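Local coordinates for amino acid ABC transporter, binding protein (Thermus thermophilus, PDB 3VV5) that binds the lysine analogue S-(2-aminoethyl)-L-cysteine (L-thialysine) as the substrate-binding protein of an ABC transporter involved in its uptake, at residues 119-124 with 214-219; 60-65 with 98-103. All blocks are in the same frame, centred on the assembly; numbering follows the deposited sequence.

Contacts 1 and 2 lie about 12 Å apart, centre to centre, and touch each other beside the L-thialysine site. Strand 206-222, which supplies one side of contact 1, neighbours strands 98-100 and 102-104 of contact 2 in the same sheet. Two probable hydrogen bonds join the contacts: H119 NE2 to E62 OE2 at 2.7 Å and Y120 OH to S102 OG at 2.8 Å. V217 packs beside them, its CG1 3.4 Å from S102 C. Both contacts grip the ligand's alpha-amino group, contact 1 through the carboxylate of E215 and contact 2 through the carbonyl of S102; contact 2 also reaches its terminal amine.

Contact 1 (119-124 with 214-219); sequences HYCTGG and QERVAM. With SLZ (L-thialysine), chain C.
V217 lies over one face of the Y120 ring, its CB 3.8 Å from the ring centroid and only 11° off the normal, a CH-pi contact. From CB the side chain forks. CG1, anti to the backbone N (chi1 172°), runs toward the hydroxyl half of the ring and comes within 3.4 Å of Y120 CE2; it also borders the imidazole of H119. The other branch, CG2, touches Y120 CE1 and meets T122 CG2 at 3.7 Å. Both methyls therefore end against side chains of 119-124. The Y120 hydroxyl, still beside both methyls, bonds to S102 OG, while F49 stacks on the ring.

The backbones pair as antiparallel strands, with nearly straight bonds from V217 N to Y120 O and from E215 N to T122 O, returned by T122 N to E215 O. At H119 and Y120 the ladder carries a classic beta bulge: both residues face V217, whose O accepts a 2.8 Å bond from H119 N and a weak one from Y120 N. The H119 ring turns its edge to the other strand, with ND1 3.4 Å from A218 CA, while NE2 bonds to E62. Strands 120-129 and 206-222 are the two long connections between the lobes of this type 2 periplasmic-binding-protein fold, so the pairing belongs to the hinge.

T122 and E215 leave the ladder side by side on the same sheet face as V217, and T122 CG2 packs on E215 CG. T122 OG1 bonds to D189. The glutamate stays extended beyond CG (chi2 -174°), which carries its carboxylate into the pocket: OE2 accepts a 2.9 Å bond from the alpha-amino N of L-thialysine, and T151 OG1 holds OE1. On the reverse face C121 SG, disulfide-bonded to C259, rests against R216 CG.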
ATOM      1  N   HIS A 119       7.324   5.690   4.524  1.00 13.15           N
ATOM      2  CA  HIS A 119       7.249   4.868   5.734  1.00 13.38           C
ATOM      3  C   HIS A 119       7.648   3.411   5.495  1.00 13.42           C
ATOM      4  O   HIS A 119       7.727   2.634   6.449  1.00 13.63           O
ATOM      5  CB  HIS A 119       5.881   4.973   6.433  1.00 13.08           C
ATOM      6  CG  HIS A 119       4.720   4.516   5.602  1.00 13.04           C
ATOM      7  ND1 HIS A 119       4.166   5.295   4.604  1.00 12.78           N
ATOM      8  CD2 HIS A 119       3.979   3.381   5.649  1.00 12.95           C
ATOM      9  CE1 HIS A 119       3.144   4.657   4.069  1.00 13.28           C
ATOM     10  NE2 HIS A 119       2.995   3.503   4.695  1.00 10.60           N
ATOM     11  N   TYR A 120       7.897   3.045   4.231  1.00 12.57           N
ATOM     12  CA  TYR A 120       8.567   1.773   3.907  1.00 12.94           C
ATOM     13  C   TYR A 120       9.031   1.714   2.453  1.00 12.89           C
ATOM     14  O   TYR A 120       8.680   2.562   1.634  1.00 12.59           O
ATOM     15  CB  TYR A 120       7.746   0.515   4.274  1.00 12.20           C
ATOM     16  CG  TYR A 120       6.521   0.169   3.417  1.00 12.37           C
ATOM     17  CD1 TYR A 120       6.631  -0.711   2.334  1.00 12.60           C
ATOM     18  CD2 TYR A 120       5.249   0.649   3.748  1.00 12.80           C
ATOM     19  CE1 TYR A 120       5.531  -1.069   1.568  1.00 13.54           C
ATOM     20  CE2 TYR A 120       4.116   0.290   2.984  1.00 12.34           C
ATOM     21  CZ  TYR A 120       4.278  -0.567   1.887  1.00 13.86           C
ATOM     22  OH  TYR A 120       3.195  -0.947   1.124  1.00 11.97           O
ATOM     23  N   CYS A 121       9.853   0.719   2.175  1.00 14.20           N
ATOM     24  CA  CYS A 121      10.382   0.498   0.841  1.00 15.62           C
ATOM     25  C   CYS A 121      10.061  -0.914   0.431  1.00 15.14           C
ATOM     26  O   CYS A 121       9.997  -1.829   1.272  1.00 14.91           O
ATOM     27  CB  CYS A 121      11.884   0.761   0.792  1.00 15.92           C
ATOM     28  SG  CYS A 121      12.304   2.424   0.179  1.00 24.00           S
ATOM     29  N   THR A 122       9.845  -1.093  -0.870  1.00 15.30           N
ATOM     30  CA  THR A 122       9.308  -2.341  -1.368  1.00 14.81           C
ATOM     31  C   THR A 122       9.509  -2.428  -2.877  1.00 14.37           C
ATOM     32  O   THR A 122      10.209  -1.621  -3.482  1.00 13.42           O
ATOM     33  CB  THR A 122       7.787  -2.460  -0.999  1.00 15.28           C
ATOM     34  OG1 THR A 122       7.305  -3.781  -1.268  1.00 15.85           O
ATOM     35  CG2 THR A 122       6.930  -1.449  -1.766  1.00 15.44           C
ATOM     36  N   GLY A 123       8.856  -3.392  -3.498  1.00 14.83           N
ATOM     37  CA  GLY A 123       8.878  -3.457  -4.945  1.00 13.94           C
ATOM     38  C   GLY A 123       7.796  -4.361  -5.438  1.00 14.42           C
ATOM     39  O   GLY A 123       7.197  -5.111  -4.643  1.00 14.01           O
ATOM     40  N   GLY A 124       7.543  -4.277  -6.743  1.00 13.99           N
ATOM     41  CA  GLY A 124       6.509  -5.074  -7.410  1.00 14.83           C
ATOM     42  C   GLY A 124       7.120  -6.340  -7.963  1.00 14.54           C
ATOM     43  O   GLY A 124       8.220  -6.305  -8.476  1.00 15.12           O
ATOM     44  N   GLN A 214      11.201  -1.250  -8.017  1.00 17.51           N
ATOM     45  CA  GLN A 214      11.258  -0.893  -6.618  1.00 18.40           C
ATOM     46  C   GLN A 214      10.522   0.437  -6.433  1.00 17.72           C
ATOM     47  O   GLN A 214      10.424   1.232  -7.376  1.00 16.52           O
ATOM     48  CB  GLN A 214      12.711  -0.784  -6.162  1.00 19.24           C
ATOM     49  CG  GLN A 214      13.484  -2.103  -6.248  1.00 23.21           C
ATOM     50  CD  GLN A 214      14.819  -2.040  -5.548  1.00 29.26           C
ATOM     51  OE1 GLN A 214      15.759  -1.371  -6.011  1.00 32.08           O
ATOM     52  NE2 GLN A 214      14.921  -2.740  -4.415  1.00 31.80           N
ATOM     53  N   GLU A 215       9.975   0.648  -5.234  1.00 17.00           N
ATOM     54  CA  GLU A 215       9.297   1.892  -4.909  1.00 16.89           C
ATOM     55  C   GLU A 215       9.416   2.262  -3.440  1.00 15.99           C
ATOM     56  O   GLU A 215       9.580   1.404  -2.578  1.00 15.72           O
ATOM     57  CB  GLU A 215       7.819   1.873  -5.346  1.00 17.66           C
ATOM     58  CG  GLU A 215       6.941   0.830  -4.675  1.00 18.10           C
ATOM     59  CD  GLU A 215       5.524   0.797  -5.274  1.00 18.48           C
ATOM     60  OE1 GLU A 215       5.259   1.579  -6.207  1.00 17.28           O
ATOM     61  OE2 GLU A 215       4.685  -0.004  -4.812  1.00 15.07           O
ATOM     62  N   ARG A 216       9.353   3.560  -3.201  1.00 15.35           N
ATOM     63  CA  ARG A 216       9.242   4.159  -1.873  1.00 15.21           C
ATOM     64  C   ARG A 216       7.755   4.442  -1.633  1.00 13.74           C
ATOM     65  O   ARG A 216       7.098   5.051  -2.475  1.00 14.64           O
ATOM     66  CB  ARG A 216      10.062   5.460  -1.821  1.00 15.30           C
ATOM     67  CG  ARG A 216      11.572   5.281  -2.029  1.00 19.05           C
ATOM     68  CD  ARG A 216      12.340   6.633  -2.029  1.00 24.33           C
ATOM     69  NE  ARG A 216      11.817   7.593  -3.014  1.00 29.75           N
ATOM     70  CZ  ARG A 216      11.293   8.792  -2.728  1.00 31.06           C
ATOM     71  NH1 ARG A 216      10.841   9.574  -3.706  1.00 31.08           N
ATOM     72  NH2 ARG A 216      11.222   9.225  -1.475  1.00 31.37           N
ATOM     73  N   VAL A 217       7.235   3.981  -0.501  1.00 11.90           N
ATOM     74  CA  VAL A 217       5.813   4.066  -0.178  1.00 11.13           C
ATOM     75  C   VAL A 217       5.650   5.081   0.936  1.00 11.10           C
ATOM     76  O   VAL A 217       6.432   5.074   1.891  1.00 10.73           O
ATOM     77  CB  VAL A 217       5.236   2.695   0.266  1.00 10.64           C
ATOM     78  CG1 VAL A 217       3.806   2.862   0.775  1.00 10.29           C
ATOM     79  CG2 VAL A 217       5.261   1.704  -0.905  1.00  9.83           C
ATOM     80  N   ALA A 218       4.652   5.949   0.807  1.00  9.61           N
ATOM     81  CA  ALA A 218       4.496   7.087   1.721  1.00  9.88           C
ATOM     82  C   ALA A 218       3.045   7.404   2.021  1.00 10.29           C
ATOM     83  O   ALA A 218       2.137   6.976   1.296  1.00  9.56           O
ATOM     84  CB  ALA A 218       5.169   8.339   1.152  1.00  9.76           C
ATOM     85  N   MET A 219       2.866   8.188   3.089  1.00 10.11           N
ATOM     86  CA  MET A 219       1.584   8.746   3.488  1.00 11.04           C
ATOM     87  C   MET A 219       1.370   9.969   2.629  1.00 11.07           C
ATOM     88  O   MET A 219       2.327  10.512   2.093  1.00 12.05           O
ATOM     89  CB  MET A 219       1.613   9.193   4.954  1.00 10.56           C
ATOM     90  CG  MET A 219       1.591   8.065   5.965  1.00 12.60           C
ATOM     91  SD  MET A 219       1.935   8.709   7.614  1.00 17.30           S
ATOM     92  CE  MET A 219       3.729   8.850   7.543  1.00 17.53           C
TER
HETATM   93  N   SLZ C 300       1.923  -0.133  -3.999  1.00 19.97           N
HETATM   94  CA  SLZ C 300       0.602  -0.007  -4.655  0.50 21.04           C
HETATM   95  CB  SLZ C 300      -0.517   0.195  -3.598  0.50 19.98           C
HETATM   96  SG  SLZ C 300      -1.669  -1.173  -3.215  0.50 25.00           S
HETATM   97  CD  SLZ C 300      -2.617  -0.278  -1.933  0.50 14.53           C
HETATM   98  CE  SLZ C 300      -3.865  -0.961  -1.365  0.50 13.26           C
HETATM   99  NZ  SLZ C 300      -4.081  -0.464   0.003  0.50  3.19           N
HETATM  100  C   SLZ C 300       0.681   1.287  -5.460  1.00 20.32           C
HETATM  101  O   SLZ C 300      -0.063   1.406  -6.446  0.50 19.65           O
HETATM  102  OXT SLZ C 300       1.499   2.149  -5.064  1.00 20.88           O

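Contact 2 (60-65 with 98-103). With SLZ (L-thialysine), chain C.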
ATOM      1  N   GLY A  60      -3.105  -4.208  10.488  1.00 11.83           N
ATOM      2  CA  GLY A  60      -2.000  -4.303   9.549  1.00 11.13           C
ATOM      3  C   GLY A  60      -0.880  -3.348   9.927  1.00 10.64           C
ATOM      4  O   GLY A  60      -1.054  -2.474  10.777  1.00 10.50           O
ATOM      5  N   PHE A  61       0.275  -3.526   9.292  1.00 10.37           N
ATOM      6  CA  PHE A  61       1.436  -2.642   9.501  1.00 10.49           C
ATOM      7  C   PHE A  61       1.098  -1.150   9.440  1.00 10.24           C
ATOM      8  O   PHE A  61       1.522  -0.362  10.307  1.00 10.43           O
ATOM      9  CB  PHE A  61       2.513  -2.995   8.473  1.00 10.07           C
ATOM     10  CG  PHE A  61       3.711  -2.121   8.525  1.00 11.72           C
ATOM     11  CD1 PHE A  61       4.591  -2.188   9.614  1.00 13.22           C
ATOM     12  CD2 PHE A  61       3.967  -1.222   7.496  1.00 10.92           C
ATOM     13  CE1 PHE A  61       5.720  -1.368   9.674  1.00 14.21           C
ATOM     14  CE2 PHE A  61       5.085  -0.379   7.548  1.00 15.03           C
ATOM     15  CZ  PHE A  61       5.970  -0.453   8.637  1.00 15.14           C
ATOM     16  N   GLU A  62       0.325  -0.756   8.430  1.00  9.32           N
ATOM     17  CA  GLU A  62       0.006   0.667   8.239  1.00  9.48           C
ATOM     18  C   GLU A  62      -0.970   1.221   9.256  1.00  9.27           C
ATOM     19  O   GLU A  62      -0.907   2.396   9.598  1.00  8.90           O
ATOM     20  CB  GLU A  62      -0.476   0.938   6.810  1.00  8.84           C
ATOM     21  CG  GLU A  62       0.665   0.852   5.847  1.00 10.19           C
ATOM     22  CD  GLU A  62       0.285   1.111   4.396  1.00 12.80           C
ATOM     23  OE1 GLU A  62      -0.552   0.376   3.839  1.00 13.64           O
ATOM     24  OE2 GLU A  62       0.887   2.018   3.796  1.00 14.80           O
ATOM     25  N   VAL A  63      -1.858   0.364   9.740  1.00  9.50           N
ATOM     26  CA  VAL A  63      -2.814   0.745  10.778  1.00 10.44           C
ATOM     27  C   VAL A  63      -2.102   0.932  12.126  1.00 10.64           C
ATOM     28  O   VAL A  63      -2.324   1.949  12.816  1.00 10.33           O
ATOM     29  CB  VAL A  63      -3.975  -0.261  10.846  1.00  9.93           C
ATOM     30  CG1 VAL A  63      -4.940   0.054  12.000  1.00 11.74           C
ATOM     31  CG2 VAL A  63      -4.758  -0.299   9.475  1.00 11.94           C
ATOM     32  N   ASP A  64      -1.210   0.002  12.478  1.00 11.39           N
ATOM     33  CA  ASP A  64      -0.378   0.171  13.695  1.00 12.14           C
ATOM     34  C   ASP A  64       0.477   1.436  13.626  1.00 12.08           C
ATOM     35  O   ASP A  64       0.588   2.181  14.605  1.00 10.93           O
ATOM     36  CB  ASP A  64       0.508  -1.048  13.928  1.00 11.90           C
ATOM     37  CG  ASP A  64      -0.263  -2.230  14.505  1.00 15.17           C
ATOM     38  OD1 ASP A  64      -1.421  -2.036  14.935  1.00 18.38           O
ATOM     39  OD2 ASP A  64       0.295  -3.345  14.548  1.00 17.27           O
ATOM     40  N   LEU A  65       1.066   1.690  12.463  1.00 12.20           N
ATOM     41  CA  LEU A  65       1.878   2.894  12.270  1.00 13.50           C
ATOM     42  C   LEU A  65       1.032   4.159  12.357  1.00 12.80           C
ATOM     43  O   LEU A  65       1.388   5.129  13.065  1.00 11.87           O
ATOM     44  CB  LEU A  65       2.616   2.870  10.909  1.00 13.42           C
ATOM     45  CG  LEU A  65       4.126   3.103  10.718  1.00 18.59           C
ATOM     46  CD1 LEU A  65       4.418   3.799   9.368  1.00 19.52           C
ATOM     47  CD2 LEU A  65       4.881   3.821  11.838  1.00 19.52           C
ATOM     48  N   PHE A  98      -5.366  12.614   6.230  1.00 13.76           N
ATOM     49  CA  PHE A  98      -4.296  11.946   5.505  1.00 12.61           C
ATOM     50  C   PHE A  98      -4.668  10.525   5.124  1.00 12.48           C
ATOM     51  O   PHE A  98      -5.633   9.950   5.643  1.00 11.90           O
ATOM     52  CB  PHE A  98      -2.925  12.021   6.215  1.00 12.02           C
ATOM     53  CG  PHE A  98      -2.712  11.026   7.357  1.00 11.76           C
ATOM     54  CD1 PHE A  98      -1.972   9.850   7.150  1.00 11.27           C
ATOM     55  CD2 PHE A  98      -3.154  11.321   8.655  1.00 11.73           C
ATOM     56  CE1 PHE A  98      -1.733   8.941   8.215  1.00 10.31           C
ATOM     57  CE2 PHE A  98      -2.898  10.438   9.754  1.00 11.35           C
ATOM     58  CZ  PHE A  98      -2.195   9.248   9.530  1.00 11.49           C
ATOM     59  N   VAL A  99      -3.871   9.981   4.220  1.00 11.85           N
ATOM     60  CA  VAL A  99      -4.081   8.633   3.730  1.00 12.18           C
ATOM     61  C   VAL A  99      -2.806   7.820   3.987  1.00 11.92           C
ATOM     62  O   VAL A  99      -1.689   8.296   3.730  1.00 11.34           O
ATOM     63  CB  VAL A  99      -4.418   8.650   2.212  1.00 12.12           C
ATOM     64  CG1 VAL A  99      -4.377   7.232   1.596  1.00 12.66           C
ATOM     65  CG2 VAL A  99      -5.782   9.281   1.969  1.00 13.27           C
ATOM     66  N   ILE A 100      -2.985   6.598   4.490  1.00 11.25           N
ATOM     67  CA  ILE A 100      -1.899   5.610   4.566  1.00 11.00           C
ATOM     68  C   ILE A 100      -2.434   4.303   4.051  1.00 10.93           C
ATOM     69  O   ILE A 100      -3.215   3.626   4.728  1.00 11.11           O
ATOM     70  CB  ILE A 100      -1.269   5.514   6.002  1.00 11.18           C
ATOM     71  CG1 ILE A 100      -0.024   4.601   6.015  1.00 10.69           C
ATOM     72  CG2 ILE A 100      -2.324   5.144   7.084  1.00 10.96           C
ATOM     73  CD1 ILE A 100       0.741   4.710   7.353  1.00  9.31           C
ATOM     74  N   ALA A 101      -2.045   3.974   2.817  1.00 10.67           N
ATOM     75  CA  ALA A 101      -2.657   2.886   2.083  1.00 10.76           C
ATOM     76  C   ALA A 101      -1.692   2.317   1.025  1.00 10.90           C
ATOM     77  O   ALA A 101      -2.106   1.904  -0.066  1.00 12.19           O
ATOM     78  CB  ALA A 101      -3.948   3.375   1.445  1.00 10.11           C
ATOM     79  N   SER A 102      -0.411   2.299   1.371  1.00 10.18           N
ATOM     80  CA  SER A 102       0.646   1.687   0.564  1.00 10.83           C
ATOM     81  C   SER A 102       0.884   2.369  -0.792  1.00 10.93           C
ATOM     82  O   SER A 102       1.249   1.694  -1.752  1.00 12.14           O
ATOM     83  CB  SER A 102       0.371   0.181   0.385  1.00 10.88           C
ATOM     84  OG  SER A 102       0.516  -0.514   1.617  1.00 11.46           O
ATOM     85  N   HIS A 103       0.705   3.685  -0.871  1.00 11.23           N
ATOM     86  CA  HIS A 103       0.958   4.396  -2.133  1.00 11.84           C
ATOM     87  C   HIS A 103       2.441   4.526  -2.389  1.00 11.96           C
ATOM     88  O   HIS A 103       3.162   5.145  -1.604  1.00 12.48           O
ATOM     89  CB  HIS A 103       0.350   5.802  -2.154  1.00 11.81           C
ATOM     90  CG  HIS A 103      -1.145   5.817  -2.192  1.00 13.04           C
ATOM     91  ND1 HIS A 103      -1.864   5.897  -3.372  1.00 16.15           N
ATOM     92  CD2 HIS A 103      -2.057   5.767  -1.196  1.00  9.79           C
ATOM     93  CE1 HIS A 103      -3.158   5.903  -3.094  1.00 11.71           C
ATOM     94  NE2 HIS A 103      -3.300   5.840  -1.781  1.00 16.09           N
TER
HETATM   95  N   SLZ C 300       1.923  -0.133  -3.999  1.00 19.97           N
HETATM   96  CA  SLZ C 300       0.602  -0.007  -4.655  0.50 21.04           C
HETATM   97  CB  SLZ C 300      -0.517   0.195  -3.598  0.50 19.98           C
HETATM   98  SG  SLZ C 300      -1.669  -1.173  -3.215  0.50 25.00           S
HETATM   99  CD  SLZ C 300      -2.617  -0.278  -1.933  0.50 14.53           C
HETATM  100  CE  SLZ C 300      -3.865  -0.961  -1.365  0.50 13.26           C
HETATM  101  NZ  SLZ C 300      -4.081  -0.464   0.003  0.50  3.19           N
HETATM  102  C   SLZ C 300       0.681   1.287  -5.460  1.00 20.32           C
HETATM  103  O   SLZ C 300      -0.063   1.406  -6.446  0.50 19.65           O
HETATM  104  OXT SLZ C 300       1.499   2.149  -5.064  1.00 20.88           O
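S102 OG meets E62 OE1 from one side of the carboxylate plane, 46° out of it; I100 CG1 lies obliquely on the opposite side, nearest E62 OE2 (3.5 Å). S102 OG donates to E62 OE1 at 2.6 Å. At the edge, near that plane, S102 N gives a 2.8 Å bond to the syn lone pair of OE2; the bond is bent, 131° at the hydrogen. One serine thus holds both oxygens, by hydroxyl and by amide. The contact joins the first turn of helix 61-72 to strand 98-100 and the corner that follows it, in one alpha/beta lobe of the type 2 periplasmic-binding-protein fold, where that strand runs parallel to strand 37-42.

N50 ND2 bonds OE1 and H119 NE2 bonds OE2 as well. Four bonds to a buried carboxylate fix its rotation and would probably help it remain charged.

The methylene part of E62 lies across I100. Both CB and CG of the glutamate come within 3.8 Å of I100 CG1, and an extended chain (chi2 -180°) then carries the acid past the isoleucine to the corner at A101. I100 CD1 sits 3.6 Å from the carbonyl O of E62 and loosely meets CD1 of L65, one helical turn on.

After A101 the chain bends through S102, whose amide faces E62 while its carbonyl O accepts a 3.0 Å bond from the alpha-amino N of L-thialysine. At the ligand's far end, the amine NZ bonds to A101 O at 3.1 Å.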